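Local coordinates for protein organophosphorus hydrolase (Pseudomonas pseudoalcaligenes, PDB 4LE6) that probably hydrolyses organophosphate triesters at a two-zinc centre set in a metallo-beta-lactamase fold, at residues T105-A108 / T114-V117; P142-G147 / A291-P296; V221-H226 / G246-N251. One frame throughout, in Å; residues are numbered along the deposited sequence.

Contact 1 (T105-A108 / T114-V117); sequences TGAA and TLGV
Ala107 and Leu115 meet through their methyl and methylene carbons, the one place where side chains touch between 105-108 and 114-117. Leu115 starts with CB, which lies 4.1 Å from Ala107 CB. Its CG then swings beside the backbone N, anti to the carbonyl carbon (chi1 -77°), and the chain forks there. CD1 carries the chain on extended, anti to CA (chi2 166°), and its methyl meets Ala107 CB at 4.0 Å, so two carbons of the leucine rest against a single methyl at ordinary van der Waals distance. Outside the two segments the leucine packs on Asp52 and Val55 of strand 45-57. Alongside this pair the backbones come closest at Ala108 and Gly116, whose CA atoms are 3.7 Å apart. Ala108 O lies 3.1 Å from Gly116 CA, a tight backbone approach; Gly116 N is also near it, but at a poor angle for a hydrogen bond. That amide is instead bonded to Asp52 OD2, the same oxygen that takes the N-H of Ala107, and one carboxylate oxygen thus ties both segments to a common point. The side chain of Ala107 comes within about 4 Å, between nearest atoms, of that of the zinc ligand Asp143, which places the loop beside the metal site. The contact folds the loop between strand 100-103 and helix 118-124 back on itself, against strand 45-57 and next to the helical turn 142-145.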
loop_
_atom_site.group_PDB
_atom_site.type_symbol
_atom_site.label_atom_id
_atom_site.label_comp_id
_atom_site.label_asym_id
_atom_site.label_seq_id
_atom_site.Cartn_x
_atom_site.Cartn_y
_atom_site.Cartn_z
ATOM N N THR A 105 -1.057 12.506 16.582
ATOM C CA THR A 105 -2.464 12.859 16.454
ATOM C C THR A 105 -2.778 13.630 15.195
ATOM O O THR A 105 -3.901 14.119 15.021
ATOM C CB THR A 105 -2.938 13.726 17.642
ATOM O OG1 THR A 105 -2.329 15.026 17.580
ATOM C CG2 THR A 105 -2.605 13.058 18.939
ATOM N N GLY A 106 -1.816 13.713 14.291
ATOM C CA GLY A 106 -2.003 14.508 13.095
ATOM C C GLY A 106 -2.024 16.002 13.402
ATOM O O GLY A 106 -1.605 16.430 14.488
ATOM N N ALA A 107 -2.517 16.788 12.446
ATOM C CA ALA A 107 -2.321 18.237 12.429
ATOM C C ALA A 107 -3.576 19.038 12.725
ATOM O O ALA A 107 -3.524 20.265 12.751
ATOM C CB ALA A 107 -1.783 18.657 11.077
ATOM N N ALA A 108 -4.702 18.357 12.917
ATOM C CA ALA A 108 -5.988 19.047 12.965
ATOM C C ALA A 108 -6.044 20.034 11.797
ATOM O O ALA A 108 -5.816 19.639 10.657
ATOM C CB ALA A 108 -6.163 19.745 14.306
ATOM N N THR A 114 -6.145 19.841 3.923
ATOM C CA THR A 114 -5.665 18.554 3.387
ATOM C C THR A 114 -5.177 17.631 4.510
ATOM O O THR A 114 -4.771 16.498 4.263
ATOM C CB THR A 114 -4.530 18.740 2.338
ATOM O OG1 THR A 114 -3.359 19.269 2.970
ATOM C CG2 THR A 114 -4.994 19.647 1.236
ATOM N N LEU A 115 -5.246 18.113 5.744
ATOM C CA LEU A 115 -4.847 17.342 6.910
ATOM C C LEU A 115 -5.971 17.382 7.948
ATOM O O LEU A 115 -7.000 18.010 7.708
ATOM C CB LEU A 115 -3.571 17.926 7.480
ATOM C CG LEU A 115 -2.316 17.565 6.696
ATOM C CD1 LEU A 115 -1.186 18.450 7.132
ATOM C CD2 LEU A 115 -1.954 16.093 6.905
ATOM N N GLY A 116 -5.785 16.701 9.076
ATOM C CA GLY A 116 -6.763 16.717 10.164
ATOM C C GLY A 116 -7.767 15.563 10.193
ATOM O O GLY A 116 -8.813 15.671 10.833
ATOM N N VAL A 117 -7.441 14.447 9.539
ATOM C CA VAL A 117 -8.398 13.350 9.352
ATOM C C VAL A 117 -8.164 12.153 10.278
ATOM O O VAL A 117 -8.921 11.188 10.242
ATOM C CB VAL A 117 -8.396 12.867 7.856
ATOM C CG1 VAL A 117 -9.667 12.107 7.515
ATOM C CG2 VAL A 117 -8.275 14.065 6.912
#

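Contact 2 (P142-G147 / A291-P296). With ZN (zinc ion), chain K.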
loop_
_atom_site.group_PDB
_atom_site.type_symbol
_atom_site.label_atom_id
_atom_site.label_comp_id
_atom_site.label_asym_id
_atom_site.label_seq_id
_atom_site.Cartn_x
_atom_site.Cartn_y
_atom_site.Cartn_z
ATOM N N PRO A 142 3.533 20.578 14.944
ATOM C CA PRO A 142 2.096 20.725 14.682
ATOM C C PRO A 142 1.465 19.481 14.074
ATOM O O PRO A 142 0.381 19.079 14.514
ATOM C CB PRO A 142 2.037 21.860 13.662
ATOM C CG PRO A 142 3.309 22.596 13.806
ATOM C CD PRO A 142 4.325 21.586 14.220
ATOM N N ASP A 143 2.147 18.865 13.106
ATOM C CA ASP A 143 1.579 17.712 12.387
ATOM C C ASP A 143 1.536 16.430 13.228
ATOM O O ASP A 143 1.107 15.370 12.746
ATOM C CB ASP A 143 2.288 17.465 11.038
ATOM C CG ASP A 143 3.808 17.329 11.167
ATOM O OD1 ASP A 143 4.425 18.185 11.821
ATOM O OD2 ASP A 143 4.401 16.380 10.584
ATOM N N HIS A 144 1.951 16.543 14.489
ATOM C CA HIS A 144 1.911 15.431 15.436
ATOM C C HIS A 144 1.074 15.767 16.661
ATOM O O HIS A 144 0.421 14.889 17.251
ATOM C CB HIS A 144 3.348 15.057 15.839
ATOM C CG HIS A 144 4.187 14.661 14.669
ATOM N ND1 HIS A 144 4.398 13.347 14.319
ATOM C CD2 HIS A 144 4.803 15.409 13.723
ATOM C CE1 HIS A 144 5.124 13.300 13.215
ATOM N NE2 HIS A 144 5.389 14.539 12.837
ATOM N N ALA A 145 1.071 17.043 17.032
ATOM C CA ALA A 145 0.499 17.450 18.313
ATOM C C ALA A 145 -0.780 18.265 18.186
ATOM O O ALA A 145 -1.589 18.262 19.119
ATOM C CB ALA A 145 1.520 18.234 19.139
ATOM N N CYS A 146 -0.981 18.959 17.068
ATOM C CA CYS A 146 -2.169 19.808 16.959
ATOM C C CYS A 146 -3.474 19.007 17.039
ATOM O O CYS A 146 -4.511 19.543 17.420
ATOM C CB CYS A 146 -2.163 20.602 15.663
ATOM S SG CYS A 146 -1.169 22.115 15.751
ATOM N N GLY A 147 -3.416 17.729 16.685
ATOM C CA GLY A 147 -4.595 16.885 16.702
ATOM C C GLY A 147 -5.133 16.600 18.101
ATOM O O GLY A 147 -6.195 16.008 18.249
ATOM N N ALA A 291 6.762 1.849 11.970
ATOM C CA ALA A 291 5.586 2.677 11.690
ATOM C C ALA A 291 6.051 4.135 11.614
ATOM O O ALA A 291 6.468 4.705 12.638
ATOM C CB ALA A 291 4.545 2.500 12.787
ATOM N N GLY A 292 6.004 4.724 10.416
ATOM C CA GLY A 292 6.651 6.001 10.159
ATOM C C GLY A 292 5.690 7.103 9.775
ATOM O O GLY A 292 4.974 7.026 8.764
ATOM N N ALA A 293 5.731 8.176 10.549
ATOM C CA ALA A 293 4.772 9.261 10.426
ATOM C C ALA A 293 4.692 9.846 9.027
ATOM O O ALA A 293 3.639 10.361 8.619
ATOM C CB ALA A 293 5.104 10.353 11.418
ATOM N N HIS A 294 5.793 9.795 8.282
ATOM C CA HIS A 294 5.813 10.402 6.944
ATOM C C HIS A 294 6.173 9.428 5.833
ATOM O O HIS A 294 6.534 9.831 4.716
ATOM C CB HIS A 294 6.741 11.619 6.932
ATOM C CG HIS A 294 6.310 12.680 7.895
ATOM N ND1 HIS A 294 5.058 13.255 7.845
ATOM C CD2 HIS A 294 6.937 13.233 8.959
ATOM C CE1 HIS A 294 4.934 14.121 8.831
ATOM N NE2 HIS A 294 6.057 14.122 9.529
ATOM N N LEU A 295 6.025 8.144 6.121
ATOM C CA LEU A 295 6.185 7.119 5.100
ATOM C C LEU A 295 4.822 6.967 4.409
ATOM O O LEU A 295 3.802 7.311 5.001
ATOM C CB LEU A 295 6.653 5.800 5.728
ATOM C CG LEU A 295 7.988 5.907 6.475
ATOM C CD1 LEU A 295 8.350 4.573 7.119
ATOM C CD2 LEU A 295 9.110 6.373 5.553
ATOM N N PRO A 296 4.808 6.493 3.155
ATOM C CA PRO A 296 3.541 6.326 2.432
ATOM C C PRO A 296 2.582 5.461 3.231
ATOM O O PRO A 296 2.970 4.406 3.733
ATOM C CB PRO A 296 3.969 5.660 1.131
ATOM C CG PRO A 296 5.403 6.063 0.954
ATOM C CD PRO A 296 5.950 6.047 2.342
HETATM ZN ZN ZN K . 6.230 15.376 11.148
HETATM O O HOH W 1 6.769 17.076 11.537
#
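The imidazole rings of His144 and His294 converge on one zinc ion, their planes at 88° and their centroids 5.3 Å apart. Ala293 CB lies over the centre of one face of the His294 ring, 4.2 Å above its plane, and the same methyl reaches the edge of the His144 ring, 3.5 Å from CE1. That edge also has water 1 in its plane and His294 NE2 near it. At the edge of the His294 ring, in plane, sits Asp143 OD2; carboxylate and ring are only 22° from coplanar. Asp143 CG lies between the backbone N and the carbonyl carbon (chi1 54°), which turns the carboxylate to the metal. His144 NE2 and His294 NE2 each bind the zinc at 2.1 Å, and Asp143 OD2 at 2.2 Å; their mutual closeness is that of shared ligands. Water 1 and Asp247 complete the site. On the side of each ring away from the zinc, His144 ND1 bonds to Asp104 OD2 and His294 ND1 to Ala88 O, fixing both rotations. Asp143 and His144 belong to the HxHxDH motif. Helix 142-145 thus faces, across the metal, the type I turn Gly292-Leu295 (Leu295 N to Gly292 O, 3.1 Å) after strand 289-292, with strand 85-95 packing on Asp143 and His294.

Contact 3 (V221-H226 / G246-N251). With ZN (zinc ion), chain J; ZN (zinc ion), chain K.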
loop_
_atom_site.group_PDB
_atom_site.type_symbol
_atom_site.label_atom_id
_atom_site.label_comp_id
_atom_site.label_asym_id
_atom_site.label_seq_id
_atom_site.Cartn_x
_atom_site.Cartn_y
_atom_site.Cartn_z
ATOM N N VAL A 221 12.336 4.897 22.930
ATOM C CA VAL A 221 13.582 4.826 22.196
ATOM C C VAL A 221 13.959 6.256 21.809
ATOM O O VAL A 221 13.403 6.805 20.850
ATOM C CB VAL A 221 13.445 3.932 20.954
ATOM C CG1 VAL A 221 14.715 3.983 20.107
ATOM C CG2 VAL A 221 13.125 2.491 21.377
ATOM N N ALA A 222 14.876 6.867 22.566
ATOM C CA ALA A 222 15.276 8.250 22.302
ATOM C C ALA A 222 15.821 8.323 20.886
ATOM O O ALA A 222 16.559 7.426 20.490
ATOM C CB ALA A 222 16.342 8.717 23.305
ATOM N N SER A 223 15.451 9.365 20.138
ATOM C CA SER A 223 15.880 9.555 18.745
ATOM C C SER A 223 16.031 11.062 18.497
ATOM O O SER A 223 15.375 11.633 17.616
ATOM C CB SER A 223 14.853 8.968 17.757
ATOM O OG SER A 223 13.575 9.504 18.001
ATOM N N PRO A 224 16.873 11.722 19.300
ATOM C CA PRO A 224 16.917 13.193 19.305
ATOM C C PRO A 224 17.476 13.758 18.005
ATOM O O PRO A 224 18.205 13.054 17.316
ATOM C CB PRO A 224 17.867 13.521 20.473
ATOM C CG PRO A 224 18.761 12.288 20.598
ATOM C CD PRO A 224 17.867 11.117 20.210
ATOM N N GLY A 225 17.122 14.992 17.663
ATOM C CA GLY A 225 17.720 15.664 16.520
ATOM C C GLY A 225 16.692 16.455 15.735
ATOM O O GLY A 225 16.776 17.688 15.672
ATOM N N HIS A 226 15.747 15.751 15.116
ATOM C CA HIS A 226 14.663 16.411 14.409
ATOM C C HIS A 226 14.042 17.456 15.344
ATOM O O HIS A 226 13.833 18.598 14.948
ATOM C CB HIS A 226 13.638 15.383 13.944
ATOM C CG HIS A 226 12.431 15.977 13.291
ATOM N ND1 HIS A 226 12.470 16.632 12.078
ATOM C CD2 HIS A 226 11.133 15.979 13.676
ATOM C CE1 HIS A 226 11.247 17.015 11.748
ATOM N NE2 HIS A 226 10.420 16.636 12.706
ATOM N N GLY A 246 8.316 8.091 14.456
ATOM C CA GLY A 246 8.156 9.516 14.316
ATOM C C GLY A 246 8.775 10.001 13.011
ATOM O O GLY A 246 8.543 9.432 11.942
ATOM N N ASP A 247 9.563 11.061 13.116
ATOM C CA ASP A 247 10.132 11.755 11.976
ATOM C C ASP A 247 11.621 11.435 11.746
ATOM O O ASP A 247 12.404 12.314 11.365
ATOM C CB ASP A 247 9.916 13.260 12.159
ATOM C CG ASP A 247 8.481 13.681 11.876
ATOM O OD1 ASP A 247 7.602 12.798 11.830
ATOM O OD2 ASP A 247 8.238 14.897 11.710
ATOM N N ILE A 248 11.997 10.175 11.954
ATOM C CA ILE A 248 13.334 9.677 11.593
ATOM C C ILE A 248 13.684 10.034 10.159
ATOM O O ILE A 248 14.828 10.339 9.833
ATOM C CB ILE A 248 13.395 8.132 11.723
ATOM C CG1 ILE A 248 13.203 7.726 13.181
ATOM C CG2 ILE A 248 14.713 7.564 11.149
ATOM C CD1 ILE A 248 14.155 8.436 14.170
ATOM N N LEU A 249 12.695 9.998 9.283
ATOM C CA LEU A 249 12.918 10.528 7.959
ATOM C C LEU A 249 11.612 10.991 7.374
ATOM O O LEU A 249 10.532 10.601 7.814
ATOM C CB LEU A 249 13.644 9.539 7.046
ATOM C CG LEU A 249 13.015 8.192 6.714
ATOM C CD1 LEU A 249 12.158 8.282 5.449
ATOM C CD2 LEU A 249 14.124 7.169 6.540
ATOM N N LEU A 250 11.756 11.870 6.406
ATOM C CA LEU A 250 10.662 12.614 5.834
ATOM C C LEU A 250 10.367 12.205 4.396
ATOM O O LEU A 250 9.273 12.448 3.911
ATOM C CB LEU A 250 11.037 14.085 5.842
ATOM C CG LEU A 250 9.926 15.034 6.268
ATOM C CD1 LEU A 250 10.057 15.359 7.756
ATOM C CD2 LEU A 250 10.012 16.267 5.400
ATOM N N ASN A 251 11.345 11.615 3.712
ATOM C CA ASN A 251 11.170 11.240 2.305
ATOM C C ASN A 251 11.754 9.865 2.030
ATOM O O ASN A 251 12.976 9.695 2.010
ATOM C CB ASN A 251 11.822 12.283 1.400
ATOM C CG ASN A 251 11.496 12.076 -0.077
ATOM O OD1 ASN A 251 11.565 10.959 -0.591
ATOM N ND2 ASN A 251 11.135 13.156 -0.764
HETATM ZN ZN ZN J . 8.475 16.844 12.795
HETATM ZN ZN ZN K . 6.230 15.376 11.148
HETATM O O HOH W 1 6.769 17.076 11.537
#
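His226 and Asp247 meet at the dinuclear zinc centre of the metallo-beta-lactamase fold, beyond the ends of strands 218-222 and 240-246, while Ser223 meets Ile248 farther from the metals. First along the chain, Ser223 offers CB to Ile248 CD1 at 3.7 Å, while its OG turns to a hydrogen bond with His230 ND1. Although the CB of Ile248 points away from 221-226, its CG1 branch, with chi1 -65° and chi2 -53°, brings that terminal methyl to the serine. After Pro224 and Gly225 comes His226, whose CG lies anti to the backbone N (chi1 176°) and carries the ring over to Asp247. There Asp247 CB sits over one face of the imidazole, 3.6 Å from its centroid, a CH-pi contact displaced toward the rim at CD2. A hydrogen bond from ND1 to Asp266 OD1 fixes the far side of the ring and leaves NE2 for zinc J. His139 and His141 complete the protein ligands of that metal. Asp247 bridges both ions through one oxygen, and water 1 bridges them as well: Asp247 OD2 lies 2.2 Å from zinc J and 2.1 Å from zinc K.

How the contacts relate
From the N terminus, contact 1 closes first, a short loop between strand 100-103 and helix 118-124, and it is complete before contact 2 opens at helix 142-145. Contact 2 closes only at 291-296, after the chain has passed through most of the second sheet, and contact 3, from 221-226 to 246-251, falls wholly within that span; none cross. Contacts 1 and 2 touch directly: Thr105 OG1 probably hydrogen-bonds His144 O at 2.8 Å, anchoring the helical turn to the loop after strand 100-103. Contact 2 joins the two halves of the sandwich, and contact 3, within the second, shares its zinc K and water 1, whereas contact 1 remains about 10 Å from contact 3 at nearest atoms.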